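Local coordinates for Ika8 (Synthetic construct, PDB 6G6P), which has no known natural function but is a designed synthetic protein whose eight WD-type repeats fold into an eight-bladed beta-propeller, at residues 21-26 with 302-307; 98-103 with 139-144; 174-179 with 190-195; 145-150 with 181-186. One frame throughout, in Å; residues are numbered along the deposited sequence.

Contact 1. Residues 21-26 with 302-307; sequences LAFSKN and QFKDNI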
loop_
_atom_site.group_PDB
_atom_site.type_symbol
_atom_site.label_atom_id
_atom_site.label_comp_id
_atom_site.label_asym_id
_atom_site.label_seq_id
_atom_site.Cartn_x
_atom_site.Cartn_y
_atom_site.Cartn_z
ATOM N N LEU A 21 1.443 -0.288 8.176
ATOM C CA LEU A 21 1.093 -1.574 8.758
ATOM C C LEU A 21 1.574 -2.689 7.842
ATOM O O LEU A 21 1.408 -2.614 6.620
ATOM C CB LEU A 21 -0.421 -1.675 8.981
ATOM C CG LEU A 21 -0.972 -2.789 9.868
ATOM C CD1 LEU A 21 -0.722 -2.474 11.332
ATOM C CD2 LEU A 21 -2.459 -2.958 9.610
ATOM N N ALA A 22 2.169 -3.720 8.439
ATOM C CA ALA A 22 2.645 -4.882 7.702
ATOM C C ALA A 22 2.270 -6.145 8.463
ATOM O O ALA A 22 2.301 -6.169 9.696
ATOM C CB ALA A 22 4.160 -4.829 7.484
ATOM N N PHE A 23 1.928 -7.193 7.717
ATOM C CA PHE A 23 1.418 -8.434 8.290
ATOM C C PHE A 23 2.069 -9.603 7.567
ATOM O O PHE A 23 2.010 -9.681 6.337
ATOM C CB PHE A 23 -0.108 -8.494 8.170
ATOM C CG PHE A 23 -0.741 -9.678 8.850
ATOM C CD1 PHE A 23 -0.105 -10.333 9.893
ATOM C CD2 PHE A 23 -1.992 -10.122 8.453
ATOM C CE1 PHE A 23 -0.701 -11.416 10.516
ATOM C CE2 PHE A 23 -2.593 -11.201 9.072
ATOM C CZ PHE A 23 -1.947 -11.849 10.106
ATOM N N SER A 24 2.690 -10.501 8.328
ATOM C CA SER A 24 3.301 -11.695 7.761
ATOM C C SER A 24 3.398 -12.756 8.845
ATOM O O SER A 24 3.738 -12.447 9.991
ATOM C CB SER A 24 4.690 -11.403 7.179
ATOM O OG SER A 24 5.046 -12.372 6.209
ATOM N N LYS A 25 3.097 -14.002 8.472
ATOM C CA LYS A 25 3.146 -15.147 9.386
ATOM C C LYS A 25 2.197 -14.855 10.545
ATOM O O LYS A 25 0.997 -14.657 10.302
ATOM C CB LYS A 25 4.600 -15.411 9.783
ATOM C CG LYS A 25 5.466 -16.008 8.700
ATOM C CD LYS A 25 6.727 -16.597 9.308
ATOM C CE LYS A 25 6.432 -17.910 10.015
ATOM N NZ LYS A 25 7.131 -19.061 9.385
ATOM N N ASN A 26 2.676 -14.819 11.785
ATOM C CA ASN A 26 1.898 -14.397 12.941
ATOM C C ASN A 26 2.476 -13.113 13.524
ATOM O O ASN A 26 2.351 -12.847 14.720
ATOM C CB ASN A 26 1.858 -15.509 13.987
ATOM C CG ASN A 26 1.857 -16.893 13.360
ATOM O OD1 ASN A 26 0.957 -17.239 12.594
ATOM N ND2 ASN A 26 2.880 -17.684 13.667
ATOM N N GLN A 302 -4.611 -4.844 6.605
ATOM C CA GLN A 302 -3.865 -5.987 6.098
ATOM C C GLN A 302 -4.747 -7.218 6.226
ATOM O O GLN A 302 -5.354 -7.442 7.277
ATOM C CB GLN A 302 -2.551 -6.186 6.860
ATOM C CG GLN A 302 -1.482 -5.151 6.543
ATOM C CD GLN A 302 -0.957 -5.260 5.120
ATOM O OE1 GLN A 302 -1.003 -6.326 4.504
ATOM N NE2 GLN A 302 -0.455 -4.151 4.592
ATOM N N PHE A 303 -4.816 -8.011 5.160
ATOM C CA PHE A 303 -5.753 -9.127 5.094
ATOM C C PHE A 303 -5.035 -10.351 4.544
ATOM O O PHE A 303 -4.729 -10.408 3.349
ATOM C CB PHE A 303 -6.959 -8.764 4.233
ATOM C CG PHE A 303 -8.041 -9.797 4.239
ATOM C CD1 PHE A 303 -8.145 -10.716 5.271
ATOM C CD2 PHE A 303 -8.954 -9.849 3.209
ATOM C CE1 PHE A 303 -9.143 -11.669 5.269
ATOM C CE2 PHE A 303 -9.945 -10.798 3.200
ATOM C CZ PHE A 303 -10.043 -11.710 4.233
ATOM N N LYS A 304 -4.777 -11.328 5.414
ATOM C CA LYS A 304 -4.143 -12.584 5.033
ATOM C C LYS A 304 -4.721 -13.720 5.869
ATOM O O LYS A 304 -4.868 -13.586 7.086
ATOM C CB LYS A 304 -2.621 -12.527 5.219
ATOM C CG LYS A 304 -1.956 -11.402 4.460
ATOM C CD LYS A 304 -0.560 -11.751 4.011
ATOM C CE LYS A 304 0.280 -10.495 3.941
ATOM N NZ LYS A 304 0.030 -9.609 5.112
ATOM N N ASP A 305 -5.056 -14.824 5.200
ATOM C CA ASP A 305 -5.451 -16.077 5.846
ATOM C C ASP A 305 -6.567 -15.862 6.869
ATOM O O ASP A 305 -6.444 -16.192 8.050
ATOM C CB ASP A 305 -4.241 -16.757 6.491
ATOM C CG ASP A 305 -3.137 -17.053 5.495
ATOM O OD1 ASP A 305 -3.417 -17.724 4.481
ATOM O OD2 ASP A 305 -1.991 -16.612 5.726
ATOM N N ASN A 306 -7.671 -15.290 6.387
ATOM C CA ASN A 306 -8.878 -15.052 7.182
ATOM C C ASN A 306 -8.622 -14.156 8.391
ATOM O O ASN A 306 -9.435 -14.123 9.320
ATOM C CB ASN A 306 -9.514 -16.371 7.642
ATOM C CG ASN A 306 -9.921 -17.258 6.485
ATOM O OD1 ASN A 306 -11.016 -17.121 5.939
ATOM N ND2 ASN A 306 -9.043 -18.181 6.108
ATOM N N ILE A 307 -7.512 -13.424 8.407
ATOM C CA ILE A 307 -7.151 -12.565 9.529
ATOM C C ILE A 307 -6.977 -11.146 9.008
ATOM O O ILE A 307 -6.082 -10.883 8.193
ATOM C CB ILE A 307 -5.878 -13.050 10.240
ATOM C CG1 ILE A 307 -6.073 -14.468 10.781
ATOM C CG2 ILE A 307 -5.502 -12.097 11.364
ATOM C CD1 ILE A 307 -4.840 -15.045 11.441
#
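The ring of F23 is pressed against the end of strand 302-304 and the turn that follows it. At the ring's edge, near its plane, sits the carbonyl oxygen of I307, with I307 O 3.6 Å from F23 CE2. Close by, I307 CG2 reaches F23 CZ at 3.8 Å, and the two side chains cross at about a right angle. Q302 CB and K304 NZ come in obliquely to the same ring. The ring gets there because CG of F23 stands anti to the backbone N (chi1 -174°).

Further back along the strand, Q302 CB rests on F23 CB at 3.6 Å, while its CG passes L21 CD2 at 3.9 Å. The Q302 chain bends at chi2 (-68°), which brings the amide round to L21: NE2 gives a weak, poorly aligned hydrogen bond to L21 O at 3.2 Å. K304 doubles back past F23 toward that residue's carbonyl oxygen. The model places K304 NZ beside F23 O, but at 2.3 Å the detail is doubtful; a weak bond also runs from NZ to Q302 OE1.

The two strands run nearly parallel, their axes 7.3 Å apart at closest approach, and no backbone hydrogen bond joins them. An apolar patch round F23 and the Q302 amide turned to a backbone carbonyl therefore join the first and last blades, with K304 a less certain addition.

Contact 2. Residues 98-103 with 139-144; sequences ITALAF and TALQFK
Two neighbouring blades of the propeller meet here through their innermost strands, beside the central channel. A100 and A102 on strand 98-103 point at L141 and F143 on strand 139-144, and the pairing is almost entirely one of beta carbons. A100 CB lies 3.8 Å from L141 CB, and A102 CB lies 3.5 Å from F143 CB. With only a methyl on A100 and A102, the backbones lie close: the CA atoms of A100 and A140 are 5.9 Å apart, as are those of A102 and F143. Three residues of one strand thus lie beside four of the other.

The L141 side chain projects out from its strand, CG anti to the backbone N (chi1 -160°), and its CD2 comes within 4.2 Å of A102 CB. Beyond these strands L141 also packs on V109, and F143 on I107, both on the second strand of the blade that carries A100.

No hydrogen bond links the two segments. Just outside them, T99 OG1 hydrogen-bonds to V138 O. Each strand begins with a classic beta bulge, T99 and A100 facing G111, T139 and A140 facing G151. The strand axes lie 6.1 Å apart at closest approach and 15° from parallel, the layout of inner strands side by side round the axis of a WD40 beta-propeller.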
loop_
_atom_site.group_PDB
_atom_site.type_symbol
_atom_site.label_atom_id
_atom_site.label_comp_id
_atom_site.label_asym_id
_atom_site.label_seq_id
_atom_site.Cartn_x
_atom_site.Cartn_y
_atom_site.Cartn_z
ATOM N N ILE A 98 10.220 9.977 2.547
ATOM C CA ILE A 98 9.867 8.728 1.886
ATOM C C ILE A 98 8.356 8.669 1.722
ATOM O O ILE A 98 7.601 8.988 2.649
ATOM C CB ILE A 98 10.392 7.523 2.681
ATOM C CG1 ILE A 98 11.918 7.563 2.778
ATOM C CG2 ILE A 98 9.921 6.214 2.047
ATOM C CD1 ILE A 98 12.606 7.723 1.447
ATOM N N THR A 99 7.903 8.279 0.532
ATOM C CA THR A 99 6.480 8.221 0.235
ATOM C C THR A 99 6.021 6.879 -0.312
ATOM O O THR A 99 4.809 6.639 -0.359
ATOM C CB THR A 99 6.091 9.315 -0.773
ATOM O OG1 THR A 99 6.887 9.180 -1.958
ATOM C CG2 THR A 99 6.303 10.701 -0.180
ATOM N N ALA A 100 6.932 6.006 -0.726
ATOM C CA ALA A 100 6.559 4.706 -1.259
ATOM C C ALA A 100 7.750 3.773 -1.124
ATOM O O ALA A 100 8.904 4.190 -1.257
ATOM C CB ALA A 100 6.114 4.799 -2.724
ATOM N N LEU A 101 7.457 2.505 -0.852
ATOM C CA LEU A 101 8.493 1.497 -0.710
ATOM C C LEU A 101 8.075 0.240 -1.453
ATOM O O LEU A 101 6.898 -0.127 -1.481
ATOM C CB LEU A 101 8.769 1.161 0.759
ATOM C CG LEU A 101 9.796 2.012 1.505
ATOM C CD1 LEU A 101 9.860 1.593 2.969
ATOM C CD2 LEU A 101 11.160 1.893 0.849
ATOM N N ALA A 102 9.057 -0.407 -2.066
ATOM C CA ALA A 102 8.874 -1.708 -2.686
ATOM C C ALA A 102 10.031 -2.597 -2.257
ATOM O O ALA A 102 11.176 -2.140 -2.197
ATOM C CB ALA A 102 8.799 -1.603 -4.216
ATOM N N PHE A 103 9.719 -3.851 -1.921
ATOM C CA PHE A 103 10.694 -4.797 -1.386
ATOM C C PHE A 103 10.495 -6.125 -2.101
ATOM O O PHE A 103 9.413 -6.714 -2.021
ATOM C CB PHE A 103 10.531 -4.975 0.131
ATOM C CG PHE A 103 11.646 -5.753 0.786
ATOM C CD1 PHE A 103 12.876 -5.901 0.157
ATOM C CD2 PHE A 103 11.458 -6.338 2.034
ATOM C CE1 PHE A 103 13.900 -6.612 0.757
ATOM C CE2 PHE A 103 12.470 -7.047 2.642
ATOM C CZ PHE A 103 13.689 -7.184 2.005
ATOM N N THR A 139 3.611 8.902 -5.500
ATOM C CA THR A 139 2.479 8.485 -4.683
ATOM C C THR A 139 2.201 6.989 -4.745
ATOM O O THR A 139 1.357 6.504 -3.985
ATOM C CB THR A 139 1.212 9.244 -5.096
ATOM O OG1 THR A 139 0.946 9.011 -6.485
ATOM C CG2 THR A 139 1.380 10.735 -4.854
ATOM N N ALA A 140 2.875 6.249 -5.620
ATOM C CA ALA A 140 2.670 4.811 -5.705
ATOM C C ALA A 140 3.857 4.182 -6.417
ATOM O O ALA A 140 4.507 4.819 -7.251
ATOM C CB ALA A 140 1.364 4.470 -6.429
ATOM N N LEU A 141 4.124 2.921 -6.084
ATOM C CA LEU A 141 5.307 2.232 -6.586
ATOM C C LEU A 141 5.065 0.731 -6.525
ATOM O O LEU A 141 4.663 0.211 -5.480
ATOM C CB LEU A 141 6.546 2.612 -5.764
ATOM C CG LEU A 141 7.934 2.382 -6.365
ATOM C CD1 LEU A 141 8.212 3.373 -7.477
ATOM C CD2 LEU A 141 8.994 2.489 -5.283
ATOM N N GLN A 142 5.304 0.045 -7.641
ATOM C CA GLN A 142 5.190 -1.406 -7.714
ATOM C C GLN A 142 6.444 -1.963 -8.369
ATOM O O GLN A 142 6.903 -1.436 -9.387
ATOM C CB GLN A 142 3.944 -1.837 -8.493
ATOM C CG GLN A 142 2.671 -1.110 -8.086
ATOM C CD GLN A 142 2.109 -1.589 -6.760
ATOM O OE1 GLN A 142 2.413 -2.692 -6.303
ATOM N NE2 GLN A 142 1.284 -0.755 -6.132
ATOM N N PHE A 143 6.989 -3.028 -7.787
ATOM C CA PHE A 143 8.242 -3.620 -8.236
ATOM C C PHE A 143 8.035 -5.103 -8.500
ATOM O O PHE A 143 7.540 -5.829 -7.633
ATOM C CB PHE A 143 9.345 -3.411 -7.194
ATOM C CG PHE A 143 10.684 -3.945 -7.606
ATOM C CD1 PHE A 143 11.155 -3.761 -8.894
ATOM C CD2 PHE A 143 11.477 -4.626 -6.698
ATOM C CE1 PHE A 143 12.390 -4.252 -9.272
ATOM C CE2 PHE A 143 12.713 -5.121 -7.069
ATOM C CZ PHE A 143 13.170 -4.933 -8.356
ATOM N N LYS A 144 8.417 -5.546 -9.696
ATOM C CA LYS A 144 8.301 -6.948 -10.084
ATOM C C LYS A 144 9.280 -7.234 -11.209
ATOM O O LYS A 144 9.332 -6.491 -12.194
ATOM C CB LYS A 144 6.871 -7.289 -10.524
ATOM C CG LYS A 144 6.644 -8.740 -10.920
ATOM C CD LYS A 144 5.761 -8.820 -12.167
ATOM C CE LYS A 144 6.105 -10.022 -13.040
ATOM N NZ LYS A 144 5.160 -10.185 -14.187
#

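Contact 3. Residues 174-179 with 190-195; sequences HQSAIT and SGAADG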
loop_
_atom_site.group_PDB
_atom_site.type_symbol
_atom_site.label_atom_id
_atom_site.label_comp_id
_atom_site.label_asym_id
_atom_site.label_seq_id
_atom_site.Cartn_x
_atom_site.Cartn_y
_atom_site.Cartn_z
ATOM N N HIS A 174 -2.251 9.759 -16.268
ATOM C CA HIS A 174 -3.525 10.393 -15.967
ATOM C C HIS A 174 -3.309 11.891 -15.768
ATOM O O HIS A 174 -2.180 12.390 -15.793
ATOM C CB HIS A 174 -4.161 9.759 -14.726
ATOM C CG HIS A 174 -4.298 8.268 -14.800
ATOM N ND1 HIS A 174 -5.508 7.625 -14.648
ATOM C CD2 HIS A 174 -3.377 7.294 -14.996
ATOM C CE1 HIS A 174 -5.327 6.320 -14.751
ATOM N NE2 HIS A 174 -4.043 6.093 -14.964
ATOM N N GLN A 175 -4.408 12.614 -15.563
ATOM C CA GLN A 175 -4.355 14.042 -15.280
ATOM C C GLN A 175 -4.748 14.364 -13.843
ATOM O O GLN A 175 -4.944 15.539 -13.512
ATOM C CB GLN A 175 -5.238 14.822 -16.256
ATOM C CG GLN A 175 -6.591 14.190 -16.554
ATOM C CD GLN A 175 -6.531 13.193 -17.694
ATOM O OE1 GLN A 175 -5.467 12.943 -18.263
ATOM N NE2 GLN A 175 -7.679 12.630 -18.044
ATOM N N SER A 176 -4.876 13.353 -12.988
ATOM C CA SER A 176 -5.031 13.543 -11.556
ATOM C C SER A 176 -4.055 12.618 -10.841
ATOM O O SER A 176 -3.438 11.742 -11.454
ATOM C CB SER A 176 -6.472 13.279 -11.093
ATOM O OG SER A 176 -6.790 11.900 -11.155
ATOM N N ALA A 177 -3.916 12.824 -9.532
ATOM C CA ALA A 177 -2.916 12.098 -8.757
ATOM C C ALA A 177 -3.158 10.594 -8.812
ATOM O O ALA A 177 -4.275 10.121 -8.585
ATOM C CB ALA A 177 -2.923 12.582 -7.307
ATOM N N ILE A 178 -2.098 9.841 -9.114
ATOM C CA ILE A 178 -2.201 8.389 -9.184
ATOM C C ILE A 178 -2.391 7.814 -7.783
ATOM O O ILE A 178 -1.873 8.345 -6.791
ATOM C CB ILE A 178 -0.957 7.795 -9.869
ATOM C CG1 ILE A 178 -0.640 8.564 -11.149
ATOM C CG2 ILE A 178 -1.195 6.354 -10.228
ATOM C CD1 ILE A 178 -1.692 8.402 -12.216
ATOM N N THR A 179 -3.144 6.717 -7.699
ATOM C CA THR A 179 -3.510 6.113 -6.422
ATOM C C THR A 179 -2.922 4.723 -6.231
ATOM O O THR A 179 -2.328 4.450 -5.181
ATOM C CB THR A 179 -5.041 6.059 -6.284
ATOM O OG1 THR A 179 -5.543 7.369 -5.992
ATOM C CG2 THR A 179 -5.450 5.107 -5.165
ATOM N N SER A 190 -3.194 1.032 -14.186
ATOM C CA SER A 190 -3.007 2.103 -13.219
ATOM C C SER A 190 -4.329 2.819 -12.989
ATOM O O SER A 190 -5.196 2.853 -13.866
ATOM C CB SER A 190 -1.943 3.109 -13.685
ATOM O OG SER A 190 -2.323 3.734 -14.901
ATOM N N GLY A 191 -4.469 3.395 -11.798
ATOM C CA GLY A 191 -5.664 4.138 -11.448
ATOM C C GLY A 191 -5.356 5.413 -10.692
ATOM O O GLY A 191 -4.477 5.428 -9.825
ATOM N N ALA A 192 -6.074 6.485 -11.006
ATOM C CA ALA A 192 -5.817 7.806 -10.450
ATOM C C ALA A 192 -6.947 8.212 -9.507
ATOM O O ALA A 192 -7.887 7.455 -9.259
ATOM C CB ALA A 192 -5.639 8.833 -11.568
ATOM N N ALA A 193 -6.849 9.443 -8.998
ATOM C CA ALA A 193 -7.768 9.897 -7.958
ATOM C C ALA A 193 -9.163 10.165 -8.511
ATOM O O ALA A 193 -10.161 9.933 -7.819
ATOM C CB ALA A 193 -7.214 11.149 -7.281
ATOM N N ASP A 194 -9.259 10.653 -9.745
ATOM C CA ASP A 194 -10.548 11.025 -10.320
ATOM C C ASP A 194 -11.353 9.829 -10.823
ATOM O O ASP A 194 -12.370 10.025 -11.497
ATOM C CB ASP A 194 -10.347 12.036 -11.455
ATOM C CG ASP A 194 -9.514 11.482 -12.597
ATOM O OD1 ASP A 194 -8.993 10.353 -12.472
ATOM O OD2 ASP A 194 -9.376 12.182 -13.623
ATOM N N GLY A 195 -10.927 8.606 -10.517
ATOM C CA GLY A 195 -11.651 7.420 -10.920
ATOM C C GLY A 195 -11.180 6.771 -12.202
ATOM O O GLY A 195 -11.696 5.707 -12.563
#
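S190 opens the segment with a hydrogen bond to H174: S190 OG and H174 NE2 are 2.9 Å apart, nearly straight at 159°, with the hydroxyl in the plane of the imidazole at its edge. The hydroxyl is held between the backbone N and the carbonyl carbon of its own residue (chi1 61°), and W200 NE1 is its second partner.

G191 follows with its carbonyl. T179 N donates to G191 O at 2.8 Å and 165°, in the carbonyl plane, and this bond ties the two strands of the hairpin together. I178 CG2 rests against the same oxygen.

A192 faces I178 as an antiparallel non-hydrogen-bonded pair, their CA atoms 3.9 Å apart and their side chains diverging. Its methyl wedges in under the loop that leads into strand 178-183: A192 CB is 3.3 Å from H174 ND1 and equally 3.3 Å from S176 OG.

A193 begins to leave the sheet, its N making a weak, bent bond of 2.7 Å to A177 O. D194 comes next, and its N donates to S176 OG at 3.1 Å, so the serine hydroxyl grips the type I turn that runs from A192 to G195. The carboxylate of D194 does not touch H174 directly: T196 OG1 stands between them, bonded both to D194 OD1 and to H174 ND1.

Aspartate, histidine, serine and tryptophan placed like this correspond to the structural tetrad of WD40 blades, here with T196 bridging aspartate and histidine.

Contact 4. Residues 145-150 with 181-186; sequences DNIVVS and LAFSKN
V149 fits between F183 and L181, and its side chain can be followed branch by branch. CB already touches the aromatic ring, 4.1 Å from F183 CD1. From there CG1, anti to the backbone N (chi1 -175°), heads for the leucine and meets L181 CD2 at 3.6 Å. The other methyl, CG2, sits over one face of the F183 ring, offset toward the rim near CD1 and CE1. This is a CH-pi contact, with V149 CG2 3.8 Å from the ring centroid and 21° off the normal.

The far part of the ring belongs to I147. Its CD1 comes in obliquely, 3.2 Å from F183 CE2 and 3.4 Å from F183 CZ, an approach short enough to be doubtful in detail. L181 CD2 meanwhile also lies against the backbone, 3.5 Å from V149 O.

No hydrogen bond crosses between the segments; the side-chain packing is apolar, with that one leucine methyl resting on a backbone carbonyl. The strands run roughly antiparallel, at 147°, with axes 8.0 Å apart at closest approach, too far to form a sheet. Strand 147-152 is the second strand of one blade and 178-183 the innermost of the next. On the first blade's side L181 packs on A140 and Q142 and F183 on K144, all of strand 138-144, while V149 also touches V188 of strand 187-192 in the next blade, as does F183.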
loop_
_atom_site.group_PDB
_atom_site.type_symbol
_atom_site.label_atom_id
_atom_site.label_comp_id
_atom_site.label_asym_id
_atom_site.label_seq_id
_atom_site.Cartn_x
_atom_site.Cartn_y
_atom_site.Cartn_z
ATOM N N ASP A 145 10.062 -8.298 -11.046
ATOM C CA ASP A 145 10.886 -8.869 -12.107
ATOM C C ASP A 145 11.761 -7.813 -12.778
ATOM O O ASP A 145 11.652 -7.546 -13.976
ATOM C CB ASP A 145 10.012 -9.579 -13.140
ATOM C CG ASP A 145 10.075 -11.084 -13.018
ATOM O OD1 ASP A 145 10.902 -11.583 -12.226
ATOM O OD2 ASP A 145 9.303 -11.767 -13.723
ATOM N N ASN A 146 12.623 -7.189 -11.975
ATOM C CA ASN A 146 13.710 -6.343 -12.456
ATOM C C ASN A 146 13.204 -5.063 -13.122
ATOM O O ASN A 146 13.993 -4.319 -13.712
ATOM C CB ASN A 146 14.613 -7.164 -13.398
ATOM C CG ASN A 146 15.983 -6.538 -13.650
ATOM O OD1 ASN A 146 16.111 -5.430 -14.164
ATOM N ND2 ASN A 146 17.021 -7.254 -13.245
ATOM N N ILE A 147 11.906 -4.766 -13.056
ATOM C CA ILE A 147 11.379 -3.552 -13.676
ATOM C C ILE A 147 10.486 -2.843 -12.663
ATOM O O ILE A 147 9.773 -3.485 -11.888
ATOM C CB ILE A 147 10.664 -3.855 -15.024
ATOM C CG1 ILE A 147 9.296 -4.547 -14.885
ATOM C CG2 ILE A 147 11.594 -4.667 -15.939
ATOM C CD1 ILE A 147 8.125 -3.609 -14.651
ATOM N N VAL A 148 10.561 -1.514 -12.649
ATOM C CA VAL A 148 9.870 -0.673 -11.676
ATOM C C VAL A 148 8.809 0.140 -12.402
ATOM O O VAL A 148 9.065 0.690 -13.479
ATOM C CB VAL A 148 10.852 0.263 -10.939
ATOM C CG1 VAL A 148 10.125 1.085 -9.884
ATOM C CG2 VAL A 148 11.988 -0.533 -10.316
ATOM N N VAL A 149 7.622 0.220 -11.808
ATOM C CA VAL A 149 6.520 1.023 -12.328
ATOM C C VAL A 149 6.104 1.999 -11.234
ATOM O O VAL A 149 5.750 1.577 -10.125
ATOM C CB VAL A 149 5.333 0.152 -12.771
ATOM C CG1 VAL A 149 4.250 1.010 -13.410
ATOM C CG2 VAL A 149 5.796 -0.930 -13.733
ATOM N N SER A 150 6.137 3.293 -11.544
ATOM C CA SER A 150 5.926 4.335 -10.550
ATOM C C SER A 150 4.776 5.253 -10.950
ATOM O O SER A 150 4.428 5.379 -12.126
ATOM C CB SER A 150 7.195 5.171 -10.348
ATOM O OG SER A 150 7.663 5.688 -11.580
ATOM N N LEU A 181 -1.289 0.951 -8.435
ATOM C CA LEU A 181 -0.787 0.353 -9.663
ATOM C C LEU A 181 -0.704 -1.159 -9.498
ATOM O O LEU A 181 -0.880 -1.703 -8.404
ATOM C CB LEU A 181 0.601 0.894 -10.051
ATOM C CG LEU A 181 0.905 2.312 -10.551
ATOM C CD1 LEU A 181 0.400 3.384 -9.622
ATOM C CD2 LEU A 181 2.402 2.477 -10.748
ATOM N N ALA A 182 -0.425 -1.825 -10.616
ATOM C CA ALA A 182 -0.151 -3.250 -10.745
ATOM C C ALA A 182 0.126 -3.499 -12.219
ATOM O O ALA A 182 -0.265 -2.704 -13.076
ATOM C CB ALA A 182 -1.307 -4.133 -10.263
ATOM N N PHE A 183 0.807 -4.601 -12.507
ATOM C CA PHE A 183 1.163 -4.876 -13.891
ATOM C C PHE A 183 1.570 -6.331 -14.040
ATOM O O PHE A 183 2.109 -6.943 -13.114
ATOM C CB PHE A 183 2.309 -3.978 -14.373
ATOM C CG PHE A 183 3.596 -4.225 -13.654
ATOM C CD1 PHE A 183 3.842 -3.633 -12.427
ATOM C CD2 PHE A 183 4.520 -5.112 -14.162
ATOM C CE1 PHE A 183 5.012 -3.876 -11.744
ATOM C CE2 PHE A 183 5.684 -5.365 -13.486
ATOM C CZ PHE A 183 5.929 -4.732 -12.278
ATOM N N SER A 184 1.343 -6.858 -15.236
ATOM C CA SER A 184 1.808 -8.177 -15.620
ATOM C C SER A 184 3.017 -8.046 -16.544
ATOM O O SER A 184 3.522 -6.950 -16.802
ATOM C CB SER A 184 0.680 -8.959 -16.294
ATOM O OG SER A 184 0.332 -8.365 -17.532
ATOM N N LYS A 185 3.488 -9.190 -17.048
ATOM C CA LYS A 185 4.572 -9.180 -18.025
ATOM C C LYS A 185 4.169 -8.434 -19.293
ATOM O O LYS A 185 5.012 -7.798 -19.937
ATOM C CB LYS A 185 4.989 -10.621 -18.344
ATOM C CG LYS A 185 5.647 -10.844 -19.705
ATOM C CD LYS A 185 7.009 -10.171 -19.817
ATOM C CE LYS A 185 7.470 -10.119 -21.267
ATOM N NZ LYS A 185 8.946 -9.974 -21.390
ATOM N N ASN A 186 2.886 -8.465 -19.645
ATOM C CA ASN A 186 2.417 -7.903 -20.905
ATOM C C ASN A 186 1.779 -6.527 -20.769
ATOM O O ASN A 186 1.894 -5.714 -21.692
ATOM C CB ASN A 186 1.408 -8.854 -21.560
ATOM C CG ASN A 186 1.999 -9.611 -22.734
ATOM O OD1 ASN A 186 2.381 -9.017 -23.741
ATOM N ND2 ASN A 186 2.076 -10.932 -22.607
#

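Contact 1 lies where the first and last blades meet; strand 7-11 completes the last blade's sheet and closes the ring. The other three fall between its segments along the chain. Contact 2 comes first in sequence, followed by contacts 4 and 3, whose segments alternate. Contacts 2 and 4 have centres 11 Å apart and share a sheet, where Q142 N and V149 O (3.0 Å) probably bond. Contacts 3 and 4 both use strand 178-183, with centres 17 Å apart. Contact 1 lies about 27 Å from contact 3, centre to centre, across the middle of the propeller. Contacts 1, 2 and 4 join adjacent blades, whereas contact 3 braces a hairpin within one.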